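Local structure of cruciform cutting endonuclease 1, mitochondrial (Schizosaccharomyces pombe, 1KCF) at residues A[130-133]-A[134-138]; A[72-75]-A[76-79]. The protein cleaves four-way DNA (Holliday) junctions at the point of strand exchange, acting as a homodimeric endonuclease that appears important for maintaining mitochondrial DNA. All coordinates share one frame; numbering follows the deposited sequence.

Contact 1 (A[130-133]-A[134-138]); sequences EWTL and RVNML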
loop_
_atom_site.group_PDB
_atom_site.type_symbol
_atom_site.label_atom_id
_atom_site.label_comp_id
_atom_site.label_asym_id
_atom_site.label_seq_id
_atom_site.Cartn_x
_atom_site.Cartn_y
_atom_site.Cartn_z
ATOM N N GLU A 130 -14.937 -0.014 3.150
ATOM C CA GLU A 130 -14.212 1.248 3.082
ATOM C C GLU A 130 -13.029 1.285 4.048
ATOM O O GLU A 130 -11.920 1.652 3.666
ATOM C CB GLU A 130 -15.155 2.414 3.381
ATOM C CG GLU A 130 -16.373 2.465 2.480
ATOM C CD GLU A 130 -17.291 3.630 2.805
ATOM O OE1 GLU A 130 -17.531 3.886 4.008
ATOM O OE2 GLU A 130 -17.782 4.281 1.857
ATOM N N TRP A 131 -13.272 0.899 5.295
ATOM C CA TRP A 131 -12.229 0.904 6.309
ATOM C C TRP A 131 -11.086 -0.027 5.926
ATOM O O TRP A 131 -9.915 0.338 6.028
ATOM C CB TRP A 131 -12.796 0.461 7.654
ATOM C CG TRP A 131 -11.816 0.585 8.767
ATOM C CD1 TRP A 131 -11.448 1.732 9.415
ATOM C CD2 TRP A 131 -11.062 -0.477 9.362
ATOM N NE1 TRP A 131 -10.514 1.447 10.380
ATOM C CE2 TRP A 131 -10.259 0.101 10.368
ATOM C CE3 TRP A 131 -10.987 -1.856 9.143
ATOM C CZ2 TRP A 131 -9.389 -0.661 11.158
ATOM C CZ3 TRP A 131 -10.123 -2.614 9.926
ATOM C CH2 TRP A 131 -9.336 -2.011 10.923
ATOM N N THR A 132 -11.446 -1.235 5.504
ATOM C CA THR A 132 -10.478 -2.241 5.094
ATOM C C THR A 132 -9.574 -1.725 3.981
ATOM O O THR A 132 -8.361 -1.907 4.029
ATOM C CB THR A 132 -11.190 -3.519 4.612
ATOM O OG1 THR A 132 -11.824 -4.154 5.728
ATOM C CG2 THR A 132 -10.202 -4.490 3.981
ATOM N N LEU A 133 -10.171 -1.076 2.986
ATOM C CA LEU A 133 -9.412 -0.540 1.861
ATOM C C LEU A 133 -8.530 0.641 2.260
ATOM O O LEU A 133 -7.365 0.715 1.863
ATOM C CB LEU A 133 -10.366 -0.127 0.734
ATOM C CG LEU A 133 -10.989 -1.283 -0.061
ATOM C CD1 LEU A 133 -12.113 -0.768 -0.956
ATOM C CD2 LEU A 133 -9.905 -1.971 -0.894
ATOM N N ARG A 134 -9.084 1.559 3.045
ATOM C CA ARG A 134 -8.344 2.734 3.489
ATOM C C ARG A 134 -7.109 2.374 4.311
ATOM O O ARG A 134 -6.012 2.832 4.012
ATOM C CB ARG A 134 -9.234 3.645 4.334
ATOM C CG ARG A 134 -10.484 4.139 3.648
ATOM C CD ARG A 134 -11.335 4.930 4.635
ATOM N NE ARG A 134 -12.647 5.268 4.093
ATOM C CZ ARG A 134 -13.554 5.999 4.734
ATOM N NH1 ARG A 134 -13.289 6.470 5.946
ATOM N NH2 ARG A 134 -14.725 6.257 4.166
ATOM N N VAL A 135 -7.288 1.561 5.349
ATOM C CA VAL A 135 -6.170 1.185 6.207
ATOM C C VAL A 135 -5.165 0.255 5.539
ATOM O O VAL A 135 -3.973 0.318 5.837
ATOM C CB VAL A 135 -6.654 0.529 7.526
ATOM C CG1 VAL A 135 -7.477 1.526 8.321
ATOM C CG2 VAL A 135 -7.474 -0.725 7.226
ATOM N N ASN A 136 -5.635 -0.614 4.649
ATOM C CA ASN A 136 -4.719 -1.521 3.965
ATOM C C ASN A 136 -3.829 -0.710 3.026
ATOM O O ASN A 136 -2.636 -0.982 2.885
ATOM C CB ASN A 136 -5.489 -2.571 3.156
ATOM C CG ASN A 136 -6.253 -3.545 4.036
ATOM O OD1 ASN A 136 -6.026 -3.619 5.246
ATOM N ND2 ASN A 136 -7.156 -4.309 3.429
ATOM N N MET A 137 -4.430 0.289 2.391
ATOM C CA MET A 137 -3.728 1.144 1.454
ATOM C C MET A 137 -2.678 1.992 2.164
ATOM O O MET A 137 -1.547 2.107 1.697
ATOM C CB MET A 137 -4.725 2.053 0.735
ATOM C CG MET A 137 -4.252 2.520 -0.621
ATOM S SD MET A 137 -5.447 3.565 -1.455
ATOM C CE MET A 137 -6.823 2.418 -1.617
ATOM N N LEU A 138 -3.069 2.587 3.287
ATOM C CA LEU A 138 -2.180 3.428 4.079
ATOM C C LEU A 138 -0.971 2.616 4.528
ATOM O O LEU A 138 0.174 3.014 4.328
ATOM C CB LEU A 138 -2.917 3.958 5.309
ATOM C CG LEU A 138 -2.733 5.437 5.652
ATOM C CD1 LEU A 138 -3.239 5.683 7.068
ATOM C CD2 LEU A 138 -1.268 5.827 5.544
#

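Contact 2 (A[72-75]-A[76-79]); sequences VENL and TEKN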
loop_
_atom_site.group_PDB
_atom_site.type_symbol
_atom_site.label_atom_id
_atom_site.label_comp_id
_atom_site.label_asym_id
_atom_site.label_seq_id
_atom_site.Cartn_x
_atom_site.Cartn_y
_atom_site.Cartn_z
ATOM N N VAL A 72 -3.796 11.586 19.067
ATOM C CA VAL A 72 -4.715 10.959 18.125
ATOM C C VAL A 72 -5.163 12.091 17.209
ATOM O O VAL A 72 -5.620 13.133 17.677
ATOM C CB VAL A 72 -5.937 10.347 18.831
ATOM C CG1 VAL A 72 -6.976 9.943 17.809
ATOM C CG2 VAL A 72 -5.510 9.130 19.631
ATOM N N GLU A 73 -5.031 11.885 15.906
ATOM C CA GLU A 73 -5.367 12.924 14.948
ATOM C C GLU A 73 -6.356 12.490 13.881
ATOM O O GLU A 73 -6.476 11.312 13.566
ATOM C CB GLU A 73 -4.089 13.406 14.260
ATOM C CG GLU A 73 -2.958 13.745 15.216
ATOM C CD GLU A 73 -3.210 15.018 15.988
ATOM O OE1 GLU A 73 -2.427 15.314 16.917
ATOM O OE2 GLU A 73 -4.184 15.728 15.659
ATOM N N ASN A 74 -7.060 13.470 13.331
ATOM C CA ASN A 74 -8.014 13.233 12.263
ATOM C C ASN A 74 -7.362 13.889 11.055
ATOM O O ASN A 74 -7.393 15.109 10.911
ATOM C CB ASN A 74 -9.354 13.894 12.583
ATOM C CG ASN A 74 -10.405 13.629 11.519
ATOM O OD1 ASN A 74 -11.605 13.704 11.786
ATOM N ND2 ASN A 74 -9.960 13.323 10.305
ATOM N N LEU A 75 -6.753 13.064 10.207
ATOM C CA LEU A 75 -6.041 13.531 9.023
ATOM C C LEU A 75 -6.925 14.188 7.960
ATOM O O LEU A 75 -6.444 14.573 6.898
ATOM C CB LEU A 75 -5.259 12.361 8.414
ATOM C CG LEU A 75 -4.380 11.579 9.406
ATOM C CD1 LEU A 75 -3.593 10.498 8.676
ATOM C CD2 LEU A 75 -3.427 12.533 10.117
ATOM N N THR A 76 -8.214 14.320 8.252
ATOM C CA THR A 76 -9.157 14.936 7.322
ATOM C C THR A 76 -9.404 16.398 7.683
ATOM O O THR A 76 -9.837 17.191 6.846
ATOM C CB THR A 76 -10.509 14.179 7.324
ATOM O OG1 THR A 76 -10.346 12.919 6.663
ATOM C CG2 THR A 76 -11.583 14.983 6.610
ATOM N N GLU A 77 -9.123 16.747 8.934
ATOM C CA GLU A 77 -9.312 18.107 9.424
ATOM C C GLU A 77 -7.984 18.658 9.923
ATOM O O GLU A 77 -6.943 18.018 9.776
ATOM C CB GLU A 77 -10.317 18.121 10.580
ATOM C CG GLU A 77 -11.672 17.515 10.255
ATOM C CD GLU A 77 -12.613 17.543 11.447
ATOM O OE1 GLU A 77 -12.261 16.962 12.497
ATOM O OE2 GLU A 77 -13.702 18.146 11.335
ATOM N N LYS A 78 -8.023 19.850 10.509
ATOM C CA LYS A 78 -6.818 20.461 11.048
ATOM C C LYS A 78 -6.328 19.540 12.158
ATOM O O LYS A 78 -7.114 19.108 13.003
ATOM C CB LYS A 78 -7.133 21.845 11.605
ATOM N N ASN A 79 -5.034 19.241 12.162
ATOM C CA ASN A 79 -4.477 18.346 13.167
ATOM C C ASN A 79 -3.084 18.766 13.612
ATOM O O ASN A 79 -2.438 19.589 12.969
ATOM C CB ASN A 79 -4.437 16.926 12.606
ATOM C CG ASN A 79 -3.695 16.850 11.287
ATOM O OD1 ASN A 79 -2.467 16.896 11.249
ATOM N ND2 ASN A 79 -4.442 16.753 10.195
#

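Contact 1 (A[130-133]-A[134-138])
With CG of Trp131 anti to the backbone N (chi1 -174°) and CG1 of Val135 anti to its own carbonyl carbon, the indole and the methyl meet one turn apart on helix 128-151, an i to i+4 pairing in this RNase H-like, RuvC-family resolvase. Val135 CG1 lies over one face of the indole, 3.9 Å from the centroid of the Trp131 five-membered ring and 22° off its normal, which defines a CH-pi contact. Val135 CG1 is offset toward the rim, 3.7 Å from both NE1 and CE2 of Trp131. Tyr121 meets the same indole edge-to-face, so the ring has aromatic as well as aliphatic company. On a second side of the helix, Glu130 and Arg134 run alongside each other. Their salt bridge is long, 3.7 Å from Glu130 OE1 to Arg134 NH2, and the carboxylate oxygen stands well out of the guanidinium plane, which indicates attraction of charges without a directed N-H bond. Thr132 and Asn136 also lie side by side, but the polar atoms Thr132 OG1 and Asn136 OD1 find their partners outside the pair, in Ile128 O and Arg118 NH2. Thr132, Leu133, Asn136 and Met137 face the second subunit, where Leu133, Asn136 and Ser140 of that chain pack against them, so this turn belongs to the dimer interface. Trp131 and Val135 are also joined through the backbone, where Val135 N donates to Trp131 O at 3.0 Å with an almost straight N-H...O angle of 174°.

Contact 2 (A[72-75]-A[76-79])
Leaving its strand after Glu73, the chain makes a type I beta turn from Asn74 to Glu77 and then doubles back, so that CA of Glu73 and CA of Asn79 come within 5.8 Å. Glu77 N closes the turn on Asn74 O at 3.1 Å, with the donor 49° out of the carbonyl plane. Asn79 reaches into the bend from beyond it. CG of Asn79 lies between the backbone N and the carbonyl carbon (chi1 55°), which brings Asn79 ND2 to Glu77 O at 2.8 Å and, more weakly, to Asn74 O at 3.5 Å. Asn79 OD1 accepts from Ile83 N. The Glu73 side chain crosses that of Asn79, with Glu73 OE2 3.3 Å from Asn79 CB; Ser71 OG and Gly80 N hold the Glu73 carboxylate. The Asn74 side chain runs obliquely across those of Thr76 and Glu77, with Asn74 CG 3.9 Å from Glu77 OE1. An alanine in place of Asn74 would probably leave the Glu77 carboxylate without its amide neighbour, freer to turn, and take away the group lying against Thr76. The chemistry implies a loop shaped by polar bonds: ND2 of Asn79 bonds to Glu77 O and weakly to Asn74 O, the carbonyls at the two ends of the turn.

In the fold
Contact 2 comes first along the chain, in the exit from strand 65-73, and contact 1 follows near the start of helix 128-151. Their centres are about 17 Å apart and their nearest atoms about 5 Å, without touching. Helix 91-109 packs against both, with Leu101 touching each: Leu75 of contact 2 also meets its Leu97, and Leu138 of contact 1 its Met94. Strand 65-73 belongs to the mixed sheet whose strand 42-47 carries the magnesium ligand Asp46. The side chain of Asp46 lies about 8 Å from that of Trp131 and about 10 Å from that of Glu73. This is consistent with a place near the metal site for both; contact 1 alone also reaches the second subunit.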